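Local atomic coordinates of putative transcriptional regulator (Streptomyces coelicolor A3, PDB entry 2RA5), a protein that probably binds DNA and regulates transcription as a GntR-family factor, and whose UTRA domain holds meso-tartaric acid in this crystal. Residues H134-L139 and V159-G164; L125-A128 and E132-R135; I180-A185 and R223-G228; A194-A199 and E204-P209. All blocks are in the same frame, centred on the assembly; numbering follows the deposited sequence.

Contact 1: residues H134-L139 and V159-G164; sequences HRIERL and VDLDTG. With SRT (S,R meso-tartaric acid), chain B.
L161 packs against H134 and I136 where, in the UTRA domain, the loop before helix 165-168 passes beside strand 132-142 of the large antiparallel sheet. Followed outward, the leucine first meets the isoleucine: its CB lies 4.1 Å from I136 CD1. At CG the side chain forks, and each methyl takes a different partner. CD2 turns to the strand, 3.4 Å from I136 CD1, and also rests against H134 CB. CD1 sits over the imidazole, 3.6 Å from the centroid of the H134 ring and 13° off its normal, a CH-pi contact placed almost centrally on one face. H134 offers that face because CG stands anti to its carbonyl carbon (chi1 -66°) with the ring turned by chi2 -85°. No hydrogen bond joins the two segments, but the L161 carbonyl oxygen accepts one from N112, tying the loop to strand 106-116.

R135 and E137 form a salt bridge within the strand, R135 NE to E137 OE1 at 2.8 Å. The carboxylate approaches in the guanidinium plane and uses the anti lone pair of OE1. R138, bent at chi2 and chi3, belongs to the ligand pocket with R140, G170, L171, Y172 and R215. The 2.4 Å between R138 NH1 and tartrate O2 is shorter than a sound hydrogen bond, so its exact length is doubtful; R138 NH2 makes a weak bond to tartrate O1 at 3.3 Å.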
loop_
_atom_site.group_PDB
_atom_site.type_symbol
_atom_site.label_atom_id
_atom_site.label_comp_id
_atom_site.label_asym_id
_atom_site.label_seq_id
_atom_site.Cartn_x
_atom_site.Cartn_y
_atom_site.Cartn_z
ATOM N N HIS A 134 6.305 -23.928 -8.760
ATOM C CA HIS A 134 4.875 -24.057 -8.912
ATOM C C HIS A 134 4.280 -22.711 -9.257
ATOM O O HIS A 134 4.575 -21.726 -8.597
ATOM C CB HIS A 134 4.258 -24.565 -7.610
ATOM C CG HIS A 134 4.673 -25.970 -7.250
ATOM N ND1 HIS A 134 4.020 -27.075 -7.751
ATOM C CD2 HIS A 134 5.655 -26.421 -6.448
ATOM C CE1 HIS A 134 4.601 -28.166 -7.257
ATOM N NE2 HIS A 134 5.582 -27.810 -6.476
ATOM N N ARG A 135 3.445 -22.662 -10.290
ATOM C CA ARG A 135 2.664 -21.454 -10.550
ATOM C C ARG A 135 1.154 -21.630 -10.299
ATOM O O ARG A 135 0.473 -22.421 -10.963
ATOM C CB ARG A 135 2.904 -20.900 -11.961
ATOM C CG ARG A 135 2.134 -19.591 -12.228
ATOM C CD ARG A 135 2.519 -18.907 -13.518
ATOM N NE ARG A 135 1.444 -18.962 -14.497
ATOM C CZ ARG A 135 1.523 -19.580 -15.669
ATOM N NH1 ARG A 135 0.489 -19.572 -16.498
ATOM N NH2 ARG A 135 2.643 -20.198 -16.019
ATOM N N ILE A 136 0.648 -20.865 -9.344
ATOM C CA ILE A 136 -0.779 -20.822 -9.057
ATOM C C ILE A 136 -1.383 -19.477 -9.462
ATOM O O ILE A 136 -0.775 -18.418 -9.283
ATOM C CB ILE A 136 -1.072 -21.105 -7.564
ATOM C CG1 ILE A 136 -0.592 -22.507 -7.193
ATOM C CG2 ILE A 136 -2.557 -21.002 -7.289
ATOM C CD1 ILE A 136 -0.620 -22.783 -5.723
ATOM N N GLU A 137 -2.577 -19.529 -10.030
ATOM C CA GLU A 137 -3.329 -18.317 -10.303
ATOM C C GLU A 137 -4.756 -18.409 -9.734
ATOM O O GLU A 137 -5.459 -19.388 -9.961
ATOM C CB GLU A 137 -3.323 -18.024 -11.800
ATOM C CG GLU A 137 -1.932 -17.770 -12.337
ATOM C CD GLU A 137 -1.922 -17.312 -13.777
ATOM O OE1 GLU A 137 -0.887 -17.503 -14.453
ATOM O OE2 GLU A 137 -2.943 -16.766 -14.242
ATOM N N ARG A 138 -5.155 -17.401 -8.960
ATOM C CA ARG A 138 -6.499 -17.343 -8.381
ATOM C C ARG A 138 -7.207 -16.028 -8.700
ATOM O O ARG A 138 -6.594 -14.960 -8.723
ATOM C CB ARG A 138 -6.496 -17.482 -6.856
ATOM C CG ARG A 138 -5.969 -18.765 -6.288
ATOM C CD ARG A 138 -4.764 -18.438 -5.412
ATOM N NE ARG A 138 -5.059 -18.366 -3.986
ATOM C CZ ARG A 138 -4.285 -17.744 -3.104
ATOM N NH1 ARG A 138 -4.612 -17.719 -1.817
ATOM N NH2 ARG A 138 -3.186 -17.129 -3.519
ATOM N N LEU A 139 -8.511 -16.121 -8.928
ATOM C CA LEU A 139 -9.369 -14.945 -8.935
ATOM C C LEU A 139 -10.124 -14.905 -7.598
ATOM O O LEU A 139 -10.671 -15.916 -7.152
ATOM C CB LEU A 139 -10.329 -15.000 -10.118
ATOM C CG LEU A 139 -11.216 -13.794 -10.429
ATOM C CD1 LEU A 139 -10.412 -12.612 -10.949
ATOM C CD2 LEU A 139 -12.281 -14.189 -11.442
ATOM N N VAL A 159 4.664 -27.933 -0.440
ATOM C CA VAL A 159 3.262 -28.196 -0.150
ATOM C C VAL A 159 2.601 -28.984 -1.278
ATOM O O VAL A 159 3.101 -29.016 -2.407
ATOM C CB VAL A 159 2.490 -26.870 0.044
ATOM C CG1 VAL A 159 1.050 -27.127 0.459
ATOM C CG2 VAL A 159 3.189 -25.988 1.063
ATOM N N ASP A 160 1.481 -29.626 -0.952
ATOM C CA ASP A 160 0.608 -30.234 -1.945
ATOM C C ASP A 160 -0.404 -29.171 -2.330
ATOM O O ASP A 160 -1.170 -28.688 -1.491
ATOM C CB ASP A 160 -0.104 -31.461 -1.374
ATOM C CG ASP A 160 0.845 -32.413 -0.665
ATOM O OD1 ASP A 160 1.305 -32.082 0.451
ATOM O OD2 ASP A 160 1.122 -33.499 -1.222
ATOM N N LEU A 161 -0.404 -28.801 -3.601
ATOM C CA LEU A 161 -1.095 -27.593 -4.020
ATOM C C LEU A 161 -2.474 -27.857 -4.616
ATOM O O LEU A 161 -3.032 -26.996 -5.291
ATOM C CB LEU A 161 -0.219 -26.802 -5.006
ATOM C CG LEU A 161 1.190 -26.426 -4.512
ATOM C CD1 LEU A 161 2.195 -27.561 -4.700
ATOM C CD2 LEU A 161 1.691 -25.175 -5.205
ATOM N N ASP A 162 -3.031 -29.033 -4.330
ATOM C CA ASP A 162 -4.344 -29.435 -4.845
ATOM C C ASP A 162 -5.293 -28.265 -5.100
ATOM O O ASP A 162 -5.655 -27.531 -4.175
ATOM C CB ASP A 162 -5.005 -30.441 -3.894
ATOM C CG ASP A 162 -6.483 -30.663 -4.196
ATOM O OD1 ASP A 162 -7.299 -30.540 -3.261
ATOM O OD2 ASP A 162 -6.831 -30.961 -5.361
ATOM N N THR A 163 -5.687 -28.085 -6.360
ATOM C CA THR A 163 -6.746 -27.141 -6.666
ATOM C C THR A 163 -7.945 -27.662 -5.904
ATOM O O THR A 163 -8.157 -28.873 -5.831
ATOM C CB THR A 163 -7.070 -27.110 -8.189
ATOM O OG1 THR A 163 -6.871 -28.413 -8.753
ATOM C CG2 THR A 163 -6.177 -26.136 -8.921
ATOM N N GLY A 164 -8.725 -26.770 -5.315
ATOM C CA GLY A 164 -9.843 -27.211 -4.504
ATOM C C GLY A 164 -9.598 -26.852 -3.056
ATOM O O GLY A 164 -10.361 -26.084 -2.475
HETATM O O1 SRT B . -1.847 -15.247 -1.149
HETATM O O11 SRT B . -2.762 -13.275 -0.679
HETATM C C1 SRT B . -2.751 -14.543 -0.614
HETATM C C2 SRT B . -3.893 -15.245 0.098
HETATM O O2 SRT B . -3.665 -16.659 0.120
HETATM C C3 SRT B . -4.143 -14.670 1.508
HETATM O O3 SRT B . -5.472 -14.933 1.979
HETATM C C4 SRT B . -3.190 -15.247 2.508
HETATM O O4 SRT B . -3.515 -16.276 3.176
HETATM O O41 SRT B . -2.106 -14.637 2.607
#

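Contact 2: residues L125-A128 and E132-R135; sequences LGVA and EVHR
L125, V127 and V133 meet through methyl groups alone, with no ring, amide or carboxylate between them; the flat groups nearby, Y153 and F227, touch L125 from neighbouring strands of the sheet. The three pack where the turn after helix 119-125 leads into strand 132-142 of the UTRA domain, the connection that brings the chain from strand 106-116 through a short helix into the adjacent antiparallel strand.

One methyl carries the whole contact on the strand side. V133 CG1 lies anti to its own carbonyl carbon (chi1 -64°), a setting that points it at the loop, where it receives two methyls. L125 reaches toward it tip to tip, CD2 coming within 4.0 Å of V133 CG1. V127 comes in across the valine instead, through its CG2. L125 CD2 and V127 CG2 are 5.0 Å apart, and V133 CG1 contacts both.

G126, the first residue after the helix, has positive phi (66°), and V127 then turns its side chain toward V133. The leucine itself is twisted away from its usual staggered torsions, with chi1 at -115°. Around the turn V127 also packs on A117, and L125 on A224, while the backbone of V133 is hydrogen-bonded to V115 in strand 106-116. The contact of the two valines is about as long as that with the leucine, V127 CG2 lying 4.1 Å from V133 CG1.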
loop_
_atom_site.group_PDB
_atom_site.type_symbol
_atom_site.label_atom_id
_atom_site.label_comp_id
_atom_site.label_asym_id
_atom_site.label_seq_id
_atom_site.Cartn_x
_atom_site.Cartn_y
_atom_site.Cartn_z
ATOM N N LEU A 125 12.770 -15.888 -5.450
ATOM C CA LEU A 125 12.695 -17.124 -4.673
ATOM C C LEU A 125 14.060 -17.667 -4.253
ATOM O O LEU A 125 14.144 -18.565 -3.408
ATOM C CB LEU A 125 11.928 -18.173 -5.497
ATOM C CG LEU A 125 10.564 -18.783 -5.136
ATOM C CD1 LEU A 125 9.719 -17.981 -4.176
ATOM C CD2 LEU A 125 9.794 -18.997 -6.405
ATOM N N GLY A 126 15.130 -17.138 -4.846
ATOM C CA GLY A 126 16.457 -17.678 -4.589
ATOM C C GLY A 126 16.623 -19.094 -5.121
ATOM O O GLY A 126 17.103 -19.981 -4.428
ATOM N N VAL A 127 16.170 -19.317 -6.349
ATOM C CA VAL A 127 16.417 -20.570 -7.052
ATOM C C VAL A 127 17.113 -20.241 -8.371
ATOM O O VAL A 127 17.294 -19.070 -8.728
ATOM C CB VAL A 127 15.113 -21.384 -7.297
ATOM C CG1 VAL A 127 14.436 -21.781 -5.938
ATOM C CG2 VAL A 127 14.162 -20.632 -8.244
ATOM N N ALA A 128 17.536 -21.270 -9.085
ATOM C CA ALA A 128 18.218 -21.042 -10.340
ATOM C C ALA A 128 17.204 -20.759 -11.432
ATOM O O ALA A 128 16.101 -21.320 -11.416
ATOM C CB ALA A 128 19.093 -22.239 -10.686
ATOM N N GLU A 132 12.511 -25.515 -11.657
ATOM C CA GLU A 132 11.070 -25.637 -11.714
ATOM C C GLU A 132 10.414 -25.084 -10.456
ATOM O O GLU A 132 10.883 -25.313 -9.346
ATOM C CB GLU A 132 10.674 -27.082 -11.954
ATOM C CG GLU A 132 9.659 -27.309 -13.096
ATOM C CD GLU A 132 9.309 -28.801 -13.320
ATOM O OE1 GLU A 132 9.197 -29.560 -12.323
ATOM O OE2 GLU A 132 9.176 -29.227 -14.494
ATOM N N VAL A 133 9.341 -24.318 -10.646
ATOM C CA VAL A 133 8.590 -23.786 -9.530
ATOM C C VAL A 133 7.114 -24.021 -9.805
ATOM O O VAL A 133 6.719 -24.310 -10.937
ATOM C CB VAL A 133 8.895 -22.287 -9.296
ATOM C CG1 VAL A 133 10.378 -22.101 -8.907
ATOM C CG2 VAL A 133 8.563 -21.491 -10.530
ATOM N N HIS A 134 6.305 -23.928 -8.760
ATOM C CA HIS A 134 4.875 -24.057 -8.912
ATOM C C HIS A 134 4.280 -22.711 -9.257
ATOM O O HIS A 134 4.575 -21.726 -8.597
ATOM C CB HIS A 134 4.258 -24.565 -7.610
ATOM C CG HIS A 134 4.673 -25.970 -7.250
ATOM N ND1 HIS A 134 4.020 -27.075 -7.751
ATOM C CD2 HIS A 134 5.655 -26.421 -6.448
ATOM C CE1 HIS A 134 4.601 -28.166 -7.257
ATOM N NE2 HIS A 134 5.582 -27.810 -6.476
ATOM N N ARG A 135 3.445 -22.662 -10.290
ATOM C CA ARG A 135 2.664 -21.454 -10.550
ATOM C C ARG A 135 1.154 -21.630 -10.299
ATOM O O ARG A 135 0.473 -22.421 -10.963
ATOM C CB ARG A 135 2.904 -20.900 -11.961
ATOM C CG ARG A 135 2.134 -19.591 -12.228
ATOM C CD ARG A 135 2.519 -18.907 -13.518
ATOM N NE ARG A 135 1.444 -18.962 -14.497
ATOM C CZ ARG A 135 1.523 -19.580 -15.669
ATOM N NH1 ARG A 135 0.489 -19.572 -16.498
ATOM N NH2 ARG A 135 2.643 -20.198 -16.019
#

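Contact 3: residues I180-A185 and R223-G228; sequences ITLHSA and RAVEFG
Near the tartrate pocket of the UTRA domain, the chain entering strand 184-193 packs against the start of strand 224-232, reaching past strand 209-218, which lies between them in the sheet. I180 and L182 both close on V225, one on each of its methyls. I180 CG2 lies 3.3 Å from V225 CG2, the two side chains lying alongside with opposite directions. L182 meets the other branch at about a right angle, its CD2 3.5 Å from V225 CG1. The leucine's CB does not itself point at the valine; chi2 of 174° puts CD1 anti to CA and leaves CD2, the other branch, to meet V225 CG1. I180 CG2 and L182 CD2 are themselves 4.1 Å apart.

V225 belongs to a classic beta bulge, facing T217 together with E226, and a second bulge places H183 and S184 opposite F218. Helix 171-177 flanks the cluster, with M175 on both I180 and L182, and L182 also touches the pocket residue Y172. Beyond it, S184 and A185 pair with a strand of the second subunit, which carries the sheet on into that chain.

V225 has an unusual chi1 of 100°, which together with the 3.3 Å methyl contact suggests tight, possibly strained packing. The contact is wholly apolar, and the hydrogen bonds of the two segments are made with strand 209-218 between them.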
loop_
_atom_site.group_PDB
_atom_site.type_symbol
_atom_site.label_atom_id
_atom_site.label_comp_id
_atom_site.label_asym_id
_atom_site.label_seq_id
_atom_site.Cartn_x
_atom_site.Cartn_y
_atom_site.Cartn_z
ATOM N N ILE A 180 5.131 -25.419 7.174
ATOM C CA ILE A 180 6.025 -24.320 6.851
ATOM C C ILE A 180 5.857 -23.244 7.919
ATOM O O ILE A 180 4.743 -22.951 8.358
ATOM C CB ILE A 180 5.700 -23.678 5.491
ATOM C CG1 ILE A 180 5.309 -24.730 4.450
ATOM C CG2 ILE A 180 6.870 -22.836 5.018
ATOM C CD1 ILE A 180 6.429 -25.590 4.024
ATOM N N THR A 181 6.972 -22.671 8.343
ATOM C CA THR A 181 6.956 -21.538 9.248
ATOM C C THR A 181 7.071 -20.275 8.410
ATOM O O THR A 181 7.944 -20.160 7.563
ATOM C CB THR A 181 8.106 -21.618 10.247
ATOM O OG1 THR A 181 9.332 -21.913 9.550
ATOM C CG2 THR A 181 7.809 -22.714 11.273
ATOM N N LEU A 182 6.156 -19.344 8.622
ATOM C CA LEU A 182 6.186 -18.072 7.924
ATOM C C LEU A 182 6.686 -17.034 8.921
ATOM O O LEU A 182 6.047 -16.782 9.932
ATOM C CB LEU A 182 4.788 -17.738 7.398
ATOM C CG LEU A 182 4.230 -18.901 6.565
ATOM C CD1 LEU A 182 2.805 -18.691 6.141
ATOM C CD2 LEU A 182 5.102 -19.126 5.349
ATOM N N HIS A 183 7.849 -16.463 8.658
ATOM C CA HIS A 183 8.479 -15.589 9.630
ATOM C C HIS A 183 8.469 -14.108 9.210
ATOM O O HIS A 183 8.246 -13.226 10.035
ATOM C CB HIS A 183 9.895 -16.071 9.920
ATOM C CG HIS A 183 10.539 -15.372 11.071
ATOM N ND1 HIS A 183 11.519 -14.402 10.900
ATOM C CD2 HIS A 183 10.360 -15.483 12.401
ATOM C CE1 HIS A 183 11.901 -13.962 12.072
ATOM N NE2 HIS A 183 11.212 -14.596 13.014
ATOM N N SER A 184 8.715 -13.837 7.931
ATOM C CA SER A 184 8.639 -12.477 7.430
ATOM C C SER A 184 8.204 -12.441 5.976
ATOM O O SER A 184 8.024 -13.474 5.325
ATOM C CB SER A 184 9.987 -11.752 7.592
ATOM O OG SER A 184 11.018 -12.389 6.862
ATOM N N ALA A 185 8.051 -11.226 5.476
ATOM C CA ALA A 185 7.671 -11.006 4.102
ATOM C C ALA A 185 8.185 -9.655 3.709
ATOM O O ALA A 185 8.267 -8.759 4.533
ATOM C CB ALA A 185 6.178 -11.027 3.949
ATOM N N ARG A 223 14.670 -18.531 4.055
ATOM C CA ARG A 223 14.491 -18.934 2.660
ATOM C C ARG A 223 13.129 -18.495 2.132
ATOM O O ARG A 223 12.119 -18.561 2.845
ATOM C CB ARG A 223 14.625 -20.455 2.504
ATOM C CG ARG A 223 16.010 -20.987 2.869
ATOM C CD ARG A 223 16.195 -22.447 2.469
ATOM N NE ARG A 223 17.075 -23.145 3.405
ATOM C CZ ARG A 223 16.652 -23.855 4.452
ATOM N NH1 ARG A 223 15.351 -23.971 4.695
ATOM N NH2 ARG A 223 17.530 -24.453 5.254
ATOM N N ALA A 224 13.098 -18.041 0.883
ATOM C CA ALA A 224 11.820 -17.702 0.268
ATOM C C ALA A 224 10.977 -18.952 0.178
ATOM O O ALA A 224 11.456 -20.040 -0.103
ATOM C CB ALA A 224 11.993 -17.072 -1.098
ATOM N N VAL A 225 9.697 -18.784 0.427
ATOM C CA VAL A 225 8.821 -19.917 0.553
ATOM C C VAL A 225 7.669 -19.666 -0.447
ATOM O O VAL A 225 6.974 -20.583 -0.894
ATOM C CB VAL A 225 8.445 -20.072 2.083
ATOM C CG1 VAL A 225 7.076 -19.509 2.439
ATOM C CG2 VAL A 225 8.621 -21.482 2.552
ATOM N N GLU A 226 7.537 -18.407 -0.851
ATOM C CA GLU A 226 6.425 -17.977 -1.674
ATOM C C GLU A 226 6.728 -16.598 -2.269
ATOM O O GLU A 226 7.259 -15.714 -1.595
ATOM C CB GLU A 226 5.137 -17.935 -0.826
ATOM C CG GLU A 226 3.887 -17.476 -1.577
ATOM C CD GLU A 226 3.706 -15.950 -1.609
ATOM O OE1 GLU A 226 4.185 -15.248 -0.692
ATOM O OE2 GLU A 226 3.065 -15.442 -2.553
ATOM N N PHE A 227 6.409 -16.437 -3.546
ATOM C CA PHE A 227 6.458 -15.146 -4.208
ATOM C C PHE A 227 5.120 -14.867 -4.886
ATOM O O PHE A 227 4.621 -15.673 -5.669
ATOM C CB PHE A 227 7.540 -15.137 -5.265
ATOM C CG PHE A 227 7.577 -13.871 -6.083
ATOM C CD1 PHE A 227 7.843 -12.649 -5.478
ATOM C CD2 PHE A 227 7.361 -13.898 -7.458
ATOM C CE1 PHE A 227 7.902 -11.469 -6.225
ATOM C CE2 PHE A 227 7.413 -12.716 -8.216
ATOM C CZ PHE A 227 7.689 -11.504 -7.597
ATOM N N GLY A 228 4.546 -13.710 -4.607
ATOM C CA GLY A 228 3.253 -13.383 -5.162
ATOM C C GLY A 228 3.302 -12.095 -5.943
ATOM O O GLY A 228 4.007 -11.146 -5.598
#

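Contact 4: residues A194-A199 and E204-P209; sequences ATSGEA and EDAGAP
The carbonyl oxygen of A194 is gripped by the turn at A206 and G207. G207 N donates to A194 O at 2.6 Å, in the carbonyl plane, with an N-H...O angle of 144°, and A206 CA adds a CH...O contact to the same oxygen at 3.6 Å. The N-H of the same residue, in the preceding peptide, also bonds: A194 N donates to A208 O at 3.2 Å, from well above that carbonyl plane. Both bonds are made to a type II beta turn running from D205 to A208, in the connection between helix 196-202 and strand 209-218. G207 takes the third turn position with phi of 105°, which suits glycine, since a CB would be jammed against the preceding carbonyl oxygen.

At the far end of the contact E204 N donates to A199 O at 2.7 Å, a nearly straight bond that spans five residues across the end of the helix. T195 is the N-cap, and its carbonyl oxygen accepts from A199 N in the first helical turn. Between these bonds the packing is of small groups: A199 CB stands 4.3 Å from A206 CB, and A206 CB in turn lies 3.9 Å from S196 OG.

The longer side chains are committed elsewhere, E198 to R192 and E204 to R233, both by salt bridges, while P209 packs on P209 of the second subunit. Main-chain bonds at A194, just before the helix, and at A199, within it, thus fix the chain on entry to and exit from helix 196-202.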
loop_
_atom_site.group_PDB
_atom_site.type_symbol
_atom_site.label_atom_id
_atom_site.label_comp_id
_atom_site.label_asym_id
_atom_site.label_seq_id
_atom_site.Cartn_x
_atom_site.Cartn_y
_atom_site.Cartn_z
ATOM N N ALA A 194 -3.637 -1.324 -16.497
ATOM C CA ALA A 194 -3.826 -2.737 -16.796
ATOM C C ALA A 194 -3.697 -3.007 -18.280
ATOM O O ALA A 194 -4.257 -2.280 -19.098
ATOM C CB ALA A 194 -5.188 -3.192 -16.316
ATOM N N THR A 195 -2.970 -4.061 -18.632
ATOM C CA THR A 195 -2.943 -4.494 -20.020
ATOM C C THR A 195 -4.144 -5.400 -20.295
ATOM O O THR A 195 -4.803 -5.862 -19.364
ATOM C CB THR A 195 -1.607 -5.171 -20.396
ATOM O OG1 THR A 195 -1.821 -6.110 -21.459
ATOM C CG2 THR A 195 -1.000 -5.877 -19.188
ATOM N N SER A 196 -4.431 -5.628 -21.575
ATOM C CA SER A 196 -5.625 -6.359 -21.998
ATOM C C SER A 196 -5.891 -7.608 -21.173
ATOM O O SER A 196 -7.039 -7.897 -20.827
ATOM C CB SER A 196 -5.535 -6.733 -23.483
ATOM O OG SER A 196 -5.862 -5.630 -24.309
ATOM N N GLY A 197 -4.829 -8.349 -20.868
ATOM C CA GLY A 197 -4.954 -9.605 -20.151
ATOM C C GLY A 197 -5.632 -9.452 -18.807
ATOM O O GLY A 197 -6.715 -9.993 -18.590
ATOM N N GLU A 198 -4.999 -8.706 -17.905
ATOM C CA GLU A 198 -5.531 -8.538 -16.555
ATOM C C GLU A 198 -6.793 -7.688 -16.549
ATOM O O GLU A 198 -7.672 -7.888 -15.711
ATOM C CB GLU A 198 -4.475 -7.968 -15.605
ATOM C CG GLU A 198 -3.667 -6.826 -16.179
ATOM C CD GLU A 198 -2.265 -6.797 -15.613
ATOM O OE1 GLU A 198 -1.942 -7.714 -14.830
ATOM O OE2 GLU A 198 -1.492 -5.870 -15.950
ATOM N N ALA A 199 -6.889 -6.752 -17.490
ATOM C CA ALA A 199 -8.117 -5.980 -17.662
ATOM C C ALA A 199 -9.323 -6.901 -17.916
ATOM O O ALA A 199 -10.381 -6.731 -17.308
ATOM C CB ALA A 199 -7.957 -4.960 -18.779
ATOM N N GLU A 204 -12.464 -5.152 -16.544
ATOM C CA GLU A 204 -12.064 -3.756 -16.642
ATOM C C GLU A 204 -11.455 -3.449 -18.011
ATOM O O GLU A 204 -10.916 -4.336 -18.681
ATOM C CB GLU A 204 -11.043 -3.445 -15.549
ATOM C CG GLU A 204 -11.053 -2.008 -15.055
ATOM C CD GLU A 204 -11.585 -1.874 -13.637
ATOM O OE1 GLU A 204 -10.998 -1.076 -12.872
ATOM O OE2 GLU A 204 -12.567 -2.567 -13.284
ATOM N N ASP A 205 -11.530 -2.188 -18.422
ATOM C CA ASP A 205 -10.964 -1.776 -19.707
ATOM C C ASP A 205 -9.449 -1.716 -19.656
ATOM O O ASP A 205 -8.871 -1.258 -18.674
ATOM C CB ASP A 205 -11.492 -0.404 -20.122
ATOM C CG ASP A 205 -12.999 -0.319 -20.059
ATOM O OD1 ASP A 205 -13.667 -1.374 -20.127
ATOM O OD2 ASP A 205 -13.517 0.807 -19.938
ATOM N N ALA A 206 -8.806 -2.172 -20.724
ATOM C CA ALA A 206 -7.357 -2.067 -20.831
ATOM C C ALA A 206 -6.925 -0.613 -20.627
ATOM O O ALA A 206 -7.439 0.294 -21.289
ATOM C CB ALA A 206 -6.888 -2.590 -22.179
ATOM N N GLY A 207 -5.997 -0.398 -19.697
ATOM C CA GLY A 207 -5.506 0.936 -19.384
ATOM C C GLY A 207 -6.042 1.479 -18.070
ATOM O O GLY A 207 -5.496 2.435 -17.509
ATOM N N ALA A 208 -7.122 0.872 -17.582
ATOM C CA ALA A 208 -7.742 1.304 -16.336
ATOM C C ALA A 208 -6.812 0.996 -15.174
ATOM O O ALA A 208 -6.268 -0.106 -15.084
ATOM C CB ALA A 208 -9.097 0.628 -16.143
ATOM N N PRO A 209 -6.625 1.976 -14.282
ATOM C CA PRO A 209 -5.710 1.882 -13.145
ATOM C C PRO A 209 -5.962 0.625 -12.310
ATOM O O PRO A 209 -7.109 0.327 -11.966
ATOM C CB PRO A 209 -6.060 3.130 -12.330
ATOM C CG PRO A 209 -7.463 3.451 -12.751
ATOM C CD PRO A 209 -7.405 3.218 -14.218
#

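In the fold
From the N terminus, contact 2 closes first, a short turn joining helix 119-125 to strand 132-142. Contact 1 begins on the residues where contact 2 ends, sharing H134 and R135, and closes the longer excursion through strand 145-154 to the loop before helix 165-168. Contact 3 follows in series and spans strands 184-193 and 209-218 with the helix between them; contact 4 is nested inside this loop, on the opposite side of the chain's centre. Contacts 1, 2 and 3 adjoin: V159 touches I180, and L125 packs against A224, E226 and F227. Contact 4 stands apart, its centre about 29 Å from that of contact 3.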